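Local coordinates for protein female germline-specific tumor suppressor gld-1 (Caenorhabditis elegans, PDB 3K6T) that binds single-stranded RNA motifs in germline messenger RNAs to control their translation, working as a homodimer held together through its Qua1 domain, at residues A[18-23]-A[29-34]; A[11-16]-A[35-40]. One frame throughout, in Å; residues are numbered along the deposited sequence.

Contact 1 of 2, residues A[18-23]-A[29-34]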
ATOM      1  N   LYS A  18       7.274   4.156  -9.837  1.00 28.77           N
ATOM      2  CA  LYS A  18       8.321   4.164 -10.852  1.00 35.76           C
ATOM      3  C   LYS A  18       9.647   3.607 -10.302  1.00 30.87           C
ATOM      4  O   LYS A  18      10.335   2.846 -10.982  1.00 27.53           O
ATOM      5  CB  LYS A  18       8.514   5.575 -11.401  1.00 43.05           C
ATOM      6  CG  LYS A  18       9.113   5.626 -12.795  1.00 57.34           C
ATOM      7  CD  LYS A  18       8.979   7.026 -13.394  1.00 63.46           C
ATOM      8  N   HIS A  19      10.008   3.980  -9.077  1.00 27.42           N
ATOM      9  CA  HIS A  19      11.210   3.419  -8.455  1.00 31.79           C
ATOM     10  C   HIS A  19      11.125   1.895  -8.332  1.00 31.52           C
ATOM     11  O   HIS A  19      12.121   1.195  -8.486  1.00 31.72           O
ATOM     12  CB  HIS A  19      11.470   4.035  -7.076  1.00 36.36           C
ATOM     13  CG  HIS A  19      11.782   5.500  -7.112  1.00 44.15           C
ATOM     14  ND1 HIS A  19      12.457   6.093  -8.157  1.00 53.88           N
ATOM     15  CD2 HIS A  19      11.538   6.484  -6.214  1.00 51.63           C
ATOM     16  CE1 HIS A  19      12.600   7.384  -7.910  1.00 52.72           C
ATOM     17  NE2 HIS A  19      12.053   7.646  -6.737  1.00 52.48           N
ATOM     18  N   LEU A  20       9.931   1.385  -8.052  1.00 29.09           N
ATOM     19  CA  LEU A  20       9.729  -0.053  -7.892  1.00 25.12           C
ATOM     20  C   LEU A  20       9.968  -0.854  -9.162  1.00 26.50           C
ATOM     21  O   LEU A  20      10.249  -2.051  -9.087  1.00 26.67           O
ATOM     22  CB  LEU A  20       8.312  -0.349  -7.370  1.00 23.48           C
ATOM     23  CG  LEU A  20       8.092  -0.369  -5.860  1.00 35.16           C
ATOM     24  CD1 LEU A  20       6.631  -0.738  -5.548  1.00 37.90           C
ATOM     25  CD2 LEU A  20       9.048  -1.347  -5.180  1.00 27.73           C
ATOM     26  N   THR A  21       9.848  -0.207 -10.325  1.00 29.68           N
ATOM     27  CA  THR A  21      10.049  -0.891 -11.603  1.00 28.86           C
ATOM     28  C   THR A  21      11.501  -1.331 -11.783  1.00 30.71           C
ATOM     29  O   THR A  21      11.797  -2.201 -12.603  1.00 31.10           O
ATOM     30  CB  THR A  21       9.624  -0.021 -12.817  1.00 31.50           C
ATOM     31  OG1 THR A  21      10.507   1.109 -12.950  1.00 31.87           O
ATOM     32  CG2 THR A  21       8.180   0.457 -12.657  1.00 34.00           C
ATOM     33  N   LEU A  22      12.396  -0.730 -11.005  1.00 29.38           N
ATOM     34  CA  LEU A  22      13.790  -1.164 -10.938  1.00 31.19           C
ATOM     35  C   LEU A  22      13.920  -2.594 -10.431  1.00 33.38           C
ATOM     36  O   LEU A  22      14.936  -3.239 -10.663  1.00 32.74           O
ATOM     37  CB  LEU A  22      14.578  -0.260  -9.992  1.00 31.31           C
ATOM     38  CG  LEU A  22      15.289   0.988 -10.515  1.00 37.80           C
ATOM     39  CD1 LEU A  22      14.915   1.304 -11.946  1.00 42.52           C
ATOM     40  CD2 LEU A  22      15.018   2.150  -9.582  1.00 31.47           C
ATOM     41  N   PHE A  23      12.900  -3.073  -9.719  1.00 31.66           N
ATOM     42  CA  PHE A  23      12.957  -4.377  -9.050  1.00 30.11           C
ATOM     43  C   PHE A  23      11.834  -5.321  -9.495  1.00 34.04           C
ATOM     44  O   PHE A  23      10.917  -5.625  -8.724  1.00 30.58           O
ATOM     45  CB  PHE A  23      12.917  -4.189  -7.534  1.00 27.14           C
ATOM     46  CG  PHE A  23      13.997  -3.273  -7.004  1.00 30.78           C
ATOM     47  CD1 PHE A  23      15.332  -3.637  -7.083  1.00 34.29           C
ATOM     48  CD2 PHE A  23      13.676  -2.052  -6.436  1.00 29.11           C
ATOM     49  CE1 PHE A  23      16.329  -2.803  -6.606  1.00 32.24           C
ATOM     50  CE2 PHE A  23      14.671  -1.212  -5.946  1.00 39.98           C
ATOM     51  CZ  PHE A  23      16.001  -1.593  -6.029  1.00 33.02           C
ATOM     52  N   ASN A  29       3.577  -7.965  -3.393  1.00 22.85           N
ATOM     53  CA  ASN A  29       2.552  -7.450  -2.493  1.00 26.19           C
ATOM     54  C   ASN A  29       2.636  -5.940  -2.314  1.00 29.82           C
ATOM     55  O   ASN A  29       1.615  -5.253  -2.264  1.00 28.56           O
ATOM     56  CB  ASN A  29       2.593  -8.172  -1.145  1.00 24.61           C
ATOM     57  CG  ASN A  29       2.072  -9.591  -1.252  1.00 33.64           C
ATOM     58  OD1 ASN A  29       0.900  -9.806  -1.556  1.00 34.44           O
ATOM     59  ND2 ASN A  29       2.944 -10.560  -1.041  1.00 33.99           N
ATOM     60  N   VAL A  30       3.857  -5.430  -2.218  1.00 23.90           N
ATOM     61  CA  VAL A  30       4.061  -3.993  -2.171  1.00 25.34           C
ATOM     62  C   VAL A  30       3.460  -3.331  -3.413  1.00 25.62           C
ATOM     63  O   VAL A  30       2.772  -2.309  -3.313  1.00 29.00           O
ATOM     64  CB  VAL A  30       5.556  -3.633  -2.035  1.00 30.32           C
ATOM     65  CG1 VAL A  30       5.790  -2.196  -2.437  1.00 28.50           C
ATOM     66  CG2 VAL A  30       6.030  -3.877  -0.611  1.00 29.81           C
ATOM     67  N   GLU A  31       3.697  -3.918  -4.580  1.00 24.54           N
ATOM     68  CA  GLU A  31       3.165  -3.340  -5.817  1.00 26.81           C
ATOM     69  C   GLU A  31       1.633  -3.281  -5.806  1.00 26.18           C
ATOM     70  O   GLU A  31       1.046  -2.281  -6.214  1.00 27.40           O
ATOM     71  CB  GLU A  31       3.663  -4.104  -7.048  1.00 28.93           C
ATOM     72  CG  GLU A  31       3.061  -3.612  -8.369  1.00 31.88           C
ATOM     73  CD  GLU A  31       3.598  -2.256  -8.797  1.00 37.50           C
ATOM     74  OE1 GLU A  31       4.711  -1.878  -8.361  1.00 34.88           O
ATOM     75  OE2 GLU A  31       2.908  -1.573  -9.582  1.00 45.80           O
ATOM     76  N   ARG A  32       0.995  -4.353  -5.343  1.00 27.06           N
ATOM     77  CA  ARG A  32      -0.467  -4.392  -5.250  1.00 28.50           C
ATOM     78  C   ARG A  32      -1.007  -3.355  -4.260  1.00 27.49           C
ATOM     79  O   ARG A  32      -1.972  -2.646  -4.557  1.00 27.36           O
ATOM     80  CB  ARG A  32      -0.944  -5.793  -4.844  1.00 26.90           C
ATOM     81  CG  ARG A  32      -2.446  -5.924  -4.698  1.00 30.90           C
ATOM     82  CD  ARG A  32      -2.822  -7.371  -4.446  1.00 37.53           C
ATOM     83  NE  ARG A  32      -1.989  -7.935  -3.389  1.00 38.90           N
ATOM     84  CZ  ARG A  32      -2.224  -7.775  -2.094  1.00 37.81           C
ATOM     85  NH1 ARG A  32      -3.283  -7.085  -1.693  1.00 41.22           N
ATOM     86  NH2 ARG A  32      -1.408  -8.313  -1.196  1.00 34.16           N
ATOM     87  N   LEU A  33      -0.395  -3.282  -3.077  1.00 24.92           N
ATOM     88  CA  LEU A  33      -0.817  -2.329  -2.052  1.00 26.16           C
ATOM     89  C   LEU A  33      -0.693  -0.898  -2.573  1.00 26.11           C
ATOM     90  O   LEU A  33      -1.561  -0.057  -2.343  1.00 26.95           O
ATOM     91  CB  LEU A  33       0.008  -2.513  -0.771  1.00 25.82           C
ATOM     92  CG  LEU A  33      -0.183  -3.861  -0.057  1.00 26.23           C
ATOM     93  CD1 LEU A  33       0.826  -4.064   1.076  1.00 23.68           C
ATOM     94  CD2 LEU A  33      -1.621  -3.991   0.445  1.00 26.79           C
ATOM     95  N   LEU A  34       0.390  -0.642  -3.294  1.00 20.31           N
ATOM     96  CA  LEU A  34       0.666   0.675  -3.839  1.00 22.41           C
ATOM     97  C   LEU A  34      -0.325   1.037  -4.945  1.00 20.60           C
ATOM     98  O   LEU A  34      -0.830   2.151  -4.976  1.00 25.88           O
ATOM     99  CB  LEU A  34       2.113   0.751  -4.351  1.00 25.29           C
ATOM    100  CG  LEU A  34       2.525   2.035  -5.084  1.00 23.77           C
ATOM    101  CD1 LEU A  34       2.294   3.283  -4.220  1.00 23.39           C
ATOM    102  CD2 LEU A  34       3.992   1.945  -5.530  1.00 26.40           C
TER

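Contact 2 of 2, residues A[11-16]-A[35-40]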
ATOM      1  N   ALA A  11       1.391  12.213  -6.424  1.00 30.39           N
ATOM      2  CA  ALA A  11       2.675  12.353  -7.091  1.00 33.90           C
ATOM      3  C   ALA A  11       3.747  11.513  -6.397  1.00 31.44           C
ATOM      4  O   ALA A  11       4.533  10.835  -7.053  1.00 31.46           O
ATOM      5  CB  ALA A  11       3.088  13.818  -7.136  1.00 38.32           C
ATOM      6  N   ASP A  12       3.778  11.561  -5.069  1.00 32.32           N
ATOM      7  CA  ASP A  12       4.752  10.778  -4.311  1.00 30.46           C
ATOM      8  C   ASP A  12       4.566   9.280  -4.550  1.00 26.78           C
ATOM      9  O   ASP A  12       5.538   8.551  -4.745  1.00 28.02           O
ATOM     10  CB  ASP A  12       4.666  11.095  -2.814  1.00 35.70           C
ATOM     11  CG  ASP A  12       5.258  12.456  -2.465  1.00 46.97           C
ATOM     12  OD1 ASP A  12       6.073  12.972  -3.261  1.00 38.47           O
ATOM     13  OD2 ASP A  12       4.913  13.006  -1.397  1.00 54.77           O
ATOM     14  N   LEU A  13       3.318   8.824  -4.546  1.00 24.48           N
ATOM     15  CA  LEU A  13       3.037   7.400  -4.754  1.00 24.20           C
ATOM     16  C   LEU A  13       3.481   6.966  -6.139  1.00 26.20           C
ATOM     17  O   LEU A  13       4.100   5.914  -6.314  1.00 24.11           O
ATOM     18  CB  LEU A  13       1.543   7.109  -4.588  1.00 20.06           C
ATOM     19  CG  LEU A  13       0.906   7.421  -3.236  1.00 22.93           C
ATOM     20  CD1 LEU A  13      -0.598   7.233  -3.351  1.00 23.81           C
ATOM     21  CD2 LEU A  13       1.482   6.547  -2.125  1.00 25.06           C
ATOM     22  N   VAL A  14       3.156   7.786  -7.131  1.00 28.40           N
ATOM     23  CA  VAL A  14       3.513   7.479  -8.506  1.00 23.98           C
ATOM     24  C   VAL A  14       5.025   7.444  -8.678  1.00 23.35           C
ATOM     25  O   VAL A  14       5.557   6.580  -9.371  1.00 29.89           O
ATOM     26  CB  VAL A  14       2.886   8.491  -9.499  1.00 34.90           C
ATOM     27  CG1 VAL A  14       3.446   8.283 -10.896  1.00 33.87           C
ATOM     28  CG2 VAL A  14       1.354   8.365  -9.499  1.00 32.45           C
ATOM     29  N   LYS A  15       5.725   8.382  -8.054  1.00 27.51           N
ATOM     30  CA  LYS A  15       7.182   8.341  -8.092  1.00 30.29           C
ATOM     31  C   LYS A  15       7.717   7.049  -7.457  1.00 30.13           C
ATOM     32  O   LYS A  15       8.667   6.453  -7.962  1.00 27.13           O
ATOM     33  CB  LYS A  15       7.788   9.564  -7.396  1.00 41.17           C
ATOM     34  CG  LYS A  15       9.234   9.830  -7.781  1.00 62.44           C
ATOM     35  CD  LYS A  15       9.967  10.659  -6.731  1.00 78.10           C
ATOM     36  CE  LYS A  15      11.456  10.776  -7.055  1.00 84.41           C
ATOM     37  NZ  LYS A  15      12.260  11.286  -5.903  1.00 85.90           N
ATOM     38  N   GLU A  16       7.114   6.620  -6.349  1.00 29.61           N
ATOM     39  CA  GLU A  16       7.564   5.391  -5.682  1.00 25.79           C
ATOM     40  C   GLU A  16       7.291   4.178  -6.567  1.00 25.79           C
ATOM     41  O   GLU A  16       8.098   3.251  -6.629  1.00 26.43           O
ATOM     42  CB  GLU A  16       6.915   5.230  -4.298  1.00 24.96           C
ATOM     43  CG  GLU A  16       7.436   6.238  -3.271  1.00 28.34           C
ATOM     44  CD  GLU A  16       7.002   5.946  -1.846  1.00 35.10           C
ATOM     45  OE1 GLU A  16       6.655   4.783  -1.540  1.00 35.59           O
ATOM     46  OE2 GLU A  16       7.022   6.888  -1.024  1.00 32.49           O
ATOM     47  N   ASP A  35      -0.596   0.100  -5.849  1.00 21.63           N
ATOM     48  CA  ASP A  35      -1.635   0.308  -6.877  1.00 31.71           C
ATOM     49  C   ASP A  35      -3.017   0.559  -6.259  1.00 28.42           C
ATOM     50  O   ASP A  35      -3.767   1.417  -6.727  1.00 27.42           O
ATOM     51  CB  ASP A  35      -1.720  -0.887  -7.837  1.00 28.26           C
ATOM     52  CG  ASP A  35      -0.569  -0.935  -8.814  1.00 37.52           C
ATOM     53  OD1 ASP A  35       0.097   0.107  -8.978  1.00 33.98           O
ATOM     54  OD2 ASP A  35      -0.332  -2.006  -9.418  1.00 36.00           O
ATOM     55  N   ASP A  36      -3.353  -0.202  -5.219  1.00 26.18           N
ATOM     56  CA  ASP A  36      -4.616  -0.006  -4.505  1.00 26.23           C
ATOM     57  C   ASP A  36      -4.696   1.426  -3.969  1.00 26.17           C
ATOM     58  O   ASP A  36      -5.739   2.065  -4.050  1.00 24.99           O
ATOM     59  CB  ASP A  36      -4.742  -0.956  -3.310  1.00 23.72           C
ATOM     60  CG  ASP A  36      -4.991  -2.411  -3.703  1.00 37.11           C
ATOM     61  OD1 ASP A  36      -5.239  -2.701  -4.889  1.00 34.59           O
ATOM     62  OD2 ASP A  36      -4.939  -3.273  -2.792  1.00 36.92           O
ATOM     63  N   GLU A  37      -3.601   1.912  -3.388  1.00 25.00           N
ATOM     64  CA  GLU A  37      -3.585   3.243  -2.758  1.00 24.05           C
ATOM     65  C   GLU A  37      -3.673   4.351  -3.814  1.00 23.40           C
ATOM     66  O   GLU A  37      -4.340   5.361  -3.619  1.00 24.75           O
ATOM     67  CB  GLU A  37      -2.333   3.420  -1.872  1.00 22.55           C
ATOM     68  CG  GLU A  37      -2.226   4.763  -1.147  1.00 23.75           C
ATOM     69  CD  GLU A  37      -3.272   4.937  -0.039  1.00 33.85           C
ATOM     70  OE1 GLU A  37      -4.233   4.137   0.036  1.00 34.67           O
ATOM     71  OE2 GLU A  37      -3.127   5.878   0.769  1.00 29.73           O
ATOM     72  N   ILE A  38      -2.998   4.150  -4.936  1.00 26.37           N
ATOM     73  CA  ILE A  38      -3.064   5.102  -6.039  1.00 31.69           C
ATOM     74  C   ILE A  38      -4.505   5.213  -6.538  1.00 27.31           C
ATOM     75  O   ILE A  38      -5.015   6.316  -6.737  1.00 23.44           O
ATOM     76  CB  ILE A  38      -2.101   4.699  -7.172  1.00 29.91           C
ATOM     77  CG1 ILE A  38      -0.653   4.907  -6.707  1.00 31.31           C
ATOM     78  CG2 ILE A  38      -2.398   5.491  -8.455  1.00 31.70           C
ATOM     79  CD1 ILE A  38       0.402   4.437  -7.703  1.00 26.81           C
ATOM     80  N   GLY A  39      -5.156   4.063  -6.702  1.00 26.32           N
ATOM     81  CA  GLY A  39      -6.553   4.002  -7.098  1.00 30.07           C
ATOM     82  C   GLY A  39      -7.471   4.741  -6.141  1.00 24.69           C
ATOM     83  O   GLY A  39      -8.308   5.532  -6.564  1.00 27.62           O
ATOM     84  N   ARG A  40      -7.301   4.498  -4.847  1.00 26.01           N
ATOM     85  CA  ARG A  40      -8.121   5.149  -3.831  1.00 27.65           C
ATOM     86  C   ARG A  40      -7.947   6.674  -3.822  1.00 30.83           C
ATOM     87  O   ARG A  40      -8.910   7.415  -3.651  1.00 28.56           O
ATOM     88  CB  ARG A  40      -7.807   4.588  -2.445  1.00 29.28           C
ATOM     89  CG  ARG A  40      -8.640   5.230  -1.336  1.00 31.71           C
ATOM     90  CD  ARG A  40      -8.125   4.848   0.052  1.00 39.65           C
ATOM     91  NE  ARG A  40      -6.870   5.521   0.390  1.00 41.68           N
ATOM     92  CZ  ARG A  40      -6.786   6.787   0.790  1.00 47.18           C
ATOM     93  NH1 ARG A  40      -7.881   7.532   0.897  1.00 40.29           N
ATOM     94  NH2 ARG A  40      -5.602   7.313   1.077  1.00 52.78           N
TER

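Contact 1 of 2, residues A[18-23]-A[29-34]
One methyl group of L20 carries nearly all of this contact. L20 CD1 reaches across from helix 7-20 and lies 3.5 Å from V30 CG1 and 3.8 Å from L34 CD2, so that it rests against side chains one helical turn apart on helix 28-49. A branched leucine suits this place because its CD1 methyl reaches far enough to bridge the two segments, whose nearest CA atoms, those of L20 and E31, are 7.6 Å from each other. V30 has CG1 anti to its backbone N (chi1 161°), which turns that methyl to meet L20. The third neighbour is E31, whose aliphatic stem bends at chi2 (72°) and brings OE1 alongside the leucine, 3.6 Å from L20 CD1. This is van der Waals contact between a carboxylate oxygen and a methyl; the polar partner of E31 is K17, which forms a salt bridge with its OE2. The contact lies beside the turn of the helix-turn-helix hairpin that makes up the Qua1 homodimerization domain. L20 also begins a type I beta turn that runs to F23, closed by the hydrogen bond from F23 N to L20 O (2.9 Å). K18 O accepts from both T21 N and T21 OG1, the hydroxyl lying 2.6 Å from K18 O in the carbonyl plane; threonine thus fastens its own side chain to the backbone in this turn region. Farther out, F27 of the second subunit packs on L20, and V30 meets V30 of that subunit.

Contact 2 of 2, residues A[11-16]-A[35-40]
With CG anti to the carbonyl carbon (chi1 -60°), L13 points its branch at helix 28-49, while E37 has CG anti to its own backbone N (chi1 -179°), which lays that methylene against the leucine; a bend at chi2 then turns the carboxylate. L13 CD1 lies 3.7 Å from E37 CG, and L13 CB lies 3.8 Å from I38 CG1, the leucine and isoleucine lying alongside one another with their ends pointing opposite ways. I38 CD1 extends farther, to 4.4 Å from V14 CG2. The two segments run nearly antiparallel, at 153° with axes 10.0 Å apart, as the two arms of the Qua1 hairpin. R40, one turn after E37, grips the E37 carboxylate side-on: NE is 3.0 Å from E37 OE1 and NH2 is 2.9 Å from E37 OE2, and both oxygens are met from above the carboxylate plane. Y9 OH also bonds to E37 OE2. With an alanine here in place of E37, the R40 guanidinium is likely to lose its paired carboxylate, Y9 its acceptor and L13 CD1 its packing partner. Glutamate thus serves two chemistries, its stem joining the apolar packing and its buried charge being neutralised, probably in large part, by arginine.

Both contacts join helix 7-20 to helix 28-49 and both are largely buried, but the centre of contact 2 is about 2 Å from the centre of the chain, whereas that of contact 1 is about 11 Å from it, toward the turn. They meet through L34, whose side chain packs against that of L13. In contact 1 a single leucine of the first helix does the work beside the turn; in contact 2 aliphatic packing from the first helix is paired with an ion pair along the second. K17 ties the two regions electrostatically, bridging to E31 and D35. Each touches the second subunit, so the hairpin seam and the dimer interface share side chains.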